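Local coordinates for NTF2 domain-containing protein (Chaetomium thermophilum, PDB 4X2H) that is of unknown function but carries an NTF2-like domain, a fold that in nuclear transport and mRNA export factors serves protein binding, at residues 9-12 with 13-17; 31-34 with 35-38. One frame throughout, in Å; residues are numbered along the deposited sequence.

Contact 1 of 2, residues 9-12 with 13-17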
loop_
_atom_site.group_PDB
_atom_site.type_symbol
_atom_site.label_atom_id
_atom_site.label_comp_id
_atom_site.label_asym_id
_atom_site.label_seq_id
_atom_site.Cartn_x
_atom_site.Cartn_y
_atom_site.Cartn_z
ATOM N N LYS B 9 10.751 6.873 2.632
ATOM C CA LYS B 9 10.702 8.227 3.173
ATOM C C LYS B 9 11.118 9.240 2.112
ATOM O O LYS B 9 10.479 10.276 1.933
ATOM C CB LYS B 9 11.605 8.340 4.400
ATOM C CG LYS B 9 11.637 9.726 5.033
ATOM C CD LYS B 9 12.553 9.751 6.246
ATOM C CE LYS B 9 12.708 11.155 6.805
ATOM N NZ LYS B 9 13.531 11.168 8.046
ATOM N N SER B 10 12.192 8.920 1.403
ATOM C CA SER B 10 12.705 9.792 0.358
ATOM C C SER B 10 11.693 9.939 -0.780
ATOM O O SER B 10 11.486 11.037 -1.296
ATOM C CB SER B 10 14.036 9.251 -0.172
ATOM O OG SER B 10 14.501 10.027 -1.258
ATOM N N PHE B 11 11.057 8.835 -1.165
ATOM C CA PHE B 11 10.077 8.877 -2.239
ATOM C C PHE B 11 8.851 9.682 -1.834
ATOM O O PHE B 11 8.375 10.521 -2.597
ATOM C CB PHE B 11 9.637 7.471 -2.656
ATOM C CG PHE B 11 8.430 7.476 -3.545
ATOM C CD1 PHE B 11 8.561 7.687 -4.902
ATOM C CD2 PHE B 11 7.157 7.320 -3.014
ATOM C CE1 PHE B 11 7.449 7.710 -5.724
ATOM C CE2 PHE B 11 6.041 7.351 -3.827
ATOM C CZ PHE B 11 6.184 7.549 -5.178
ATOM N N VAL B 12 8.336 9.415 -0.639
ATOM C CA VAL B 12 7.128 10.087 -0.173
ATOM C C VAL B 12 7.368 11.589 -0.078
ATOM O O VAL B 12 6.530 12.393 -0.492
ATOM C CB VAL B 12 6.670 9.535 1.196
ATOM C CG1 VAL B 12 5.573 10.416 1.807
ATOM C CG2 VAL B 12 6.169 8.109 1.047
ATOM N N GLU B 13 8.520 11.969 0.463
ATOM C CA GLU B 13 8.845 13.377 0.616
ATOM C C GLU B 13 8.915 14.038 -0.755
ATOM O O GLU B 13 8.412 15.139 -0.943
ATOM C CB GLU B 13 10.166 13.549 1.371
ATOM C CG GLU B 13 10.452 14.975 1.817
ATOM C CD GLU B 13 11.708 15.083 2.666
ATOM O OE1 GLU B 13 12.072 14.085 3.324
ATOM O OE2 GLU B 13 12.332 16.166 2.676
ATOM N N TRP B 14 9.515 13.348 -1.719
ATOM C CA TRP B 14 9.654 13.895 -3.065
ATOM C C TRP B 14 8.308 14.021 -3.772
ATOM O O TRP B 14 7.964 15.081 -4.284
ATOM C CB TRP B 14 10.587 13.026 -3.917
ATOM C CG TRP B 14 10.585 13.458 -5.354
ATOM C CD1 TRP B 14 11.265 14.509 -5.890
ATOM C CD2 TRP B 14 9.855 12.862 -6.435
ATOM N NE1 TRP B 14 11.001 14.610 -7.233
ATOM C CE2 TRP B 14 10.139 13.609 -7.593
ATOM C CE3 TRP B 14 8.980 11.775 -6.531
ATOM C CZ2 TRP B 14 9.587 13.305 -8.832
ATOM C CZ3 TRP B 14 8.431 11.471 -7.767
ATOM C CH2 TRP B 14 8.735 12.236 -8.899
ATOM N N TYR B 15 7.562 12.922 -3.798
ATOM C CA TYR B 15 6.335 12.818 -4.578
ATOM C C TYR B 15 5.292 13.874 -4.189
ATOM O O TYR B 15 4.779 14.606 -5.036
ATOM C CB TYR B 15 5.755 11.407 -4.416
ATOM C CG TYR B 15 4.485 11.168 -5.191
ATOM C CD1 TYR B 15 4.519 10.703 -6.500
ATOM C CD2 TYR B 15 3.245 11.405 -4.615
ATOM C CE1 TYR B 15 3.352 10.489 -7.212
ATOM C CE2 TYR B 15 2.079 11.188 -5.315
ATOM C CZ TYR B 15 2.136 10.736 -6.614
ATOM O OH TYR B 15 0.967 10.523 -7.308
ATOM N N TYR B 16 4.987 13.968 -2.906
ATOM C CA TYR B 16 3.954 14.898 -2.472
ATOM C C TYR B 16 4.459 16.342 -2.446
ATOM O O TYR B 16 3.666 17.276 -2.511
ATOM C CB TYR B 16 3.406 14.448 -1.117
ATOM C CG TYR B 16 2.700 13.110 -1.242
ATOM C CD1 TYR B 16 1.406 13.029 -1.737
ATOM C CD2 TYR B 16 3.349 11.927 -0.917
ATOM C CE1 TYR B 16 0.768 11.807 -1.877
ATOM C CE2 TYR B 16 2.726 10.708 -1.058
ATOM C CZ TYR B 16 1.438 10.648 -1.536
ATOM O OH TYR B 16 0.826 9.422 -1.676
ATOM N N ARG B 17 5.775 16.534 -2.400
ATOM C CA ARG B 17 6.330 17.879 -2.533
ATOM C C ARG B 17 6.108 18.394 -3.958
ATOM O O ARG B 17 5.783 19.563 -4.154
ATOM C CB ARG B 17 7.822 17.903 -2.184
ATOM C CG ARG B 17 8.421 19.304 -2.097
ATOM C CD ARG B 17 9.941 19.284 -2.208
ATOM N NE ARG B 17 10.531 18.124 -1.538
ATOM C CZ ARG B 17 11.459 17.324 -2.064
ATOM N NH1 ARG B 17 11.937 17.537 -3.285
ATOM N NH2 ARG B 17 11.916 16.297 -1.361
#
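F11 and Y15, one turn apart on helix 3-20, meet through the far end of the phenyl ring: F11 CZ lies 3.8 Å from Y15 CD1. The CB of Y15 sits over one face of that phenyl ring, 4.2 Å from its centroid and 20° off the normal, which meets the geometry of a CH-pi contact. The two rings themselves are turned by 28° and slid so far apart that they barely overlap, their side chains running alongside each other in the same direction. V12 and Y16, also one turn apart, meet differently, their side chains crossing at a slant. V12 CG1 touches Y16 CD2 at 3.8 Å, and the same CD2 brings the ring edge to V12 O at 3.2 Å. This edge-on approach follows from the first torsion of Y16, which sets CG beside the backbone N (chi1 -65°), whereas F11, W14 and Y15 all hold CG anti to theirs. Beneath both pairs run the i to i+4 bonds of the helix, Y15 N to F11 O at 2.8 Å and the longer Y16 N to V12 O at 3.3 Å. In the cone-like NTF2 fold the N-terminal helix packs on the curved sheet, and here F11, V12 and Y16 provide that apolar face: L125, V127, V89 and F92 receive them from strands 122-135 and 83-96, while F153 meets the rings of F11 and Y15 edge-to-face. The two phenol groups are anchored beyond the helix, Y15 OH on W59 NE1 and Y16 OH on D151 OD2. With an alanine in place of Y16, D151 would probably lose its phenol partner and a gap would open beside V12 CG1. Farther round the helix, W14 CB rests against S10 O at 3.4 Å.

Contact 2 of 2, residues 31-34 with 35-38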
loop_
_atom_site.group_PDB
_atom_site.type_symbol
_atom_site.label_atom_id
_atom_site.label_comp_id
_atom_site.label_asym_id
_atom_site.label_seq_id
_atom_site.Cartn_x
_atom_site.Cartn_y
_atom_site.Cartn_z
ATOM N N ASN B 31 7.814 4.495 -16.829
ATOM C CA ASN B 31 7.588 4.740 -18.256
ATOM C C ASN B 31 8.723 5.495 -18.941
ATOM O O ASN B 31 9.118 5.150 -20.054
ATOM C CB ASN B 31 6.288 5.519 -18.471
ATOM C CG ASN B 31 5.078 4.782 -17.956
ATOM O OD1 ASN B 31 5.091 4.245 -16.848
ATOM N ND2 ASN B 31 4.019 4.741 -18.763
ATOM N N ASN B 32 9.239 6.522 -18.276
ATOM C CA ASN B 32 10.256 7.384 -18.873
ATOM C C ASN B 32 11.660 7.044 -18.380
ATOM O O ASN B 32 12.519 7.919 -18.263
ATOM C CB ASN B 32 9.932 8.850 -18.583
ATOM C CG ASN B 32 8.582 9.265 -19.141
ATOM O OD1 ASN B 32 8.143 8.758 -20.175
ATOM N ND2 ASN B 32 7.913 10.184 -18.454
ATOM N N ASN B 33 11.883 5.763 -18.097
ATOM C CA ASN B 33 13.192 5.280 -17.678
ATOM C C ASN B 33 13.888 4.562 -18.829
ATOM O O ASN B 33 13.282 3.734 -19.513
ATOM C CB ASN B 33 13.061 4.352 -16.468
ATOM C CG ASN B 33 14.401 3.821 -15.995
ATOM O OD1 ASN B 33 14.782 2.693 -16.304
ATOM N ND2 ASN B 33 15.126 4.642 -15.250
ATOM N N ALA B 34 15.159 4.894 -19.039
ATOM C CA ALA B 34 15.927 4.383 -20.170
ATOM C C ALA B 34 16.063 2.864 -20.145
ATOM O O ALA B 34 15.810 2.187 -21.140
ATOM C CB ALA B 34 17.308 5.028 -20.189
ATOM N N THR B 35 16.473 2.329 -19.001
ATOM C CA THR B 35 16.734 0.902 -18.882
ATOM C C THR B 35 15.449 0.075 -18.942
ATOM O O THR B 35 15.394 -0.945 -19.629
ATOM C CB THR B 35 17.494 0.597 -17.577
ATOM O OG1 THR B 35 18.855 1.018 -17.723
ATOM C CG2 THR B 35 17.473 -0.890 -17.249
ATOM N N TYR B 36 14.414 0.502 -18.229
ATOM C CA TYR B 36 13.160 -0.241 -18.241
ATOM C C TYR B 36 12.502 -0.168 -19.613
ATOM O O TYR B 36 11.849 -1.117 -20.038
ATOM C CB TYR B 36 12.218 0.276 -17.157
ATOM C CG TYR B 36 12.549 -0.253 -15.780
ATOM C CD1 TYR B 36 12.743 -1.611 -15.564
ATOM C CD2 TYR B 36 12.685 0.603 -14.707
ATOM C CE1 TYR B 36 13.050 -2.101 -14.304
ATOM C CE2 TYR B 36 12.993 0.125 -13.444
ATOM C CZ TYR B 36 13.175 -1.224 -13.250
ATOM O OH TYR B 36 13.484 -1.692 -11.991
ATOM N N THR B 37 12.697 0.942 -20.317
ATOM C CA THR B 37 12.132 1.095 -21.652
ATOM C C THR B 37 12.825 0.150 -22.631
ATOM O O THR B 37 12.168 -0.501 -23.444
ATOM C CB THR B 37 12.250 2.546 -22.147
ATOM O OG1 THR B 37 11.427 3.392 -21.330
ATOM C CG2 THR B 37 11.798 2.671 -23.599
ATOM N N LYS B 38 14.150 0.071 -22.551
ATOM C CA LYS B 38 14.907 -0.841 -23.406
ATOM C C LYS B 38 14.526 -2.286 -23.104
ATOM O O LYS B 38 14.463 -3.126 -24.003
ATOM C CB LYS B 38 16.414 -0.639 -23.212
ATOM C CG LYS B 38 17.294 -1.456 -24.156
ATOM C CD LYS B 38 17.338 -0.848 -25.552
ATOM C CE LYS B 38 18.126 -1.720 -26.520
ATOM N NZ LYS B 38 17.523 -1.714 -27.885
#
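The N33 side chain is carried forward by a trans first torsion (chi1 180°), and with the amide swung roughly perpendicular by the second, OD1 reaches the first turn of helix 34-39, where it accepts from Y36 N at 2.9 Å. This is an N-cap. The bond is nearly straight, 167° at the hydrogen, and the donor lies in the plane of the amide, on a lone pair of OD1. The amide oxygen thereby pairs with a first-turn N-H that has no carbonyl of a preceding turn to bond. T37 is set by its own first torsion, which places OG1 beside the backbone N and turns the hydroxyl back toward the cap residue. There it donates to N33 O over 2.6 Å, while T37 N donates to the same oxygen at 3.0 Å. N33 thus engages the helix start twice, through its amide oxygen and through its carbonyl oxygen. The i to i+4 pattern begins with T37 N to N33 O and continues with K38 N to A34 O.

Around this cap, side chains tie the loop and helix to the end of strand 145-157 and the residues just beyond it: T35 OG1 bonds to D160 OD1, Y36 OH to the carbonyl of P157, and N33 ND2 weakly to N158 OD1. The Y36 ring meets H41 edge-to-face and also touches W159, and just before the cap N31 OD1 accepts from A44 N. The N33 amide also lies against Y36, the amide and ring planes being 51° apart, and OD1 comes within 3.4 Å of Y36 CD2. The two T37 donors come from opposite faces of the carbonyl plane, so N33 O is gripped from both sides by one residue.

Overall arrangement
Contacts 1 and 2 lie in series along the chain, the first within helix 3-20, the second where the following helix, 34-39, begins. Their centres are about 21 Å apart and their nearest atoms about 10 Å, so neither touches the other. Contact 1 is the more central, about 7 Å from the centre of the chain against about 16 Å for contact 2. Strand 145-157 nevertheless relates them: its D151 and F153 contact F11, Y15 and Y16, while its last residue, P157, and the residues just beyond it contact residues 33-36. The second chain of the assembly touches neither contact, and no ligand site is established near either.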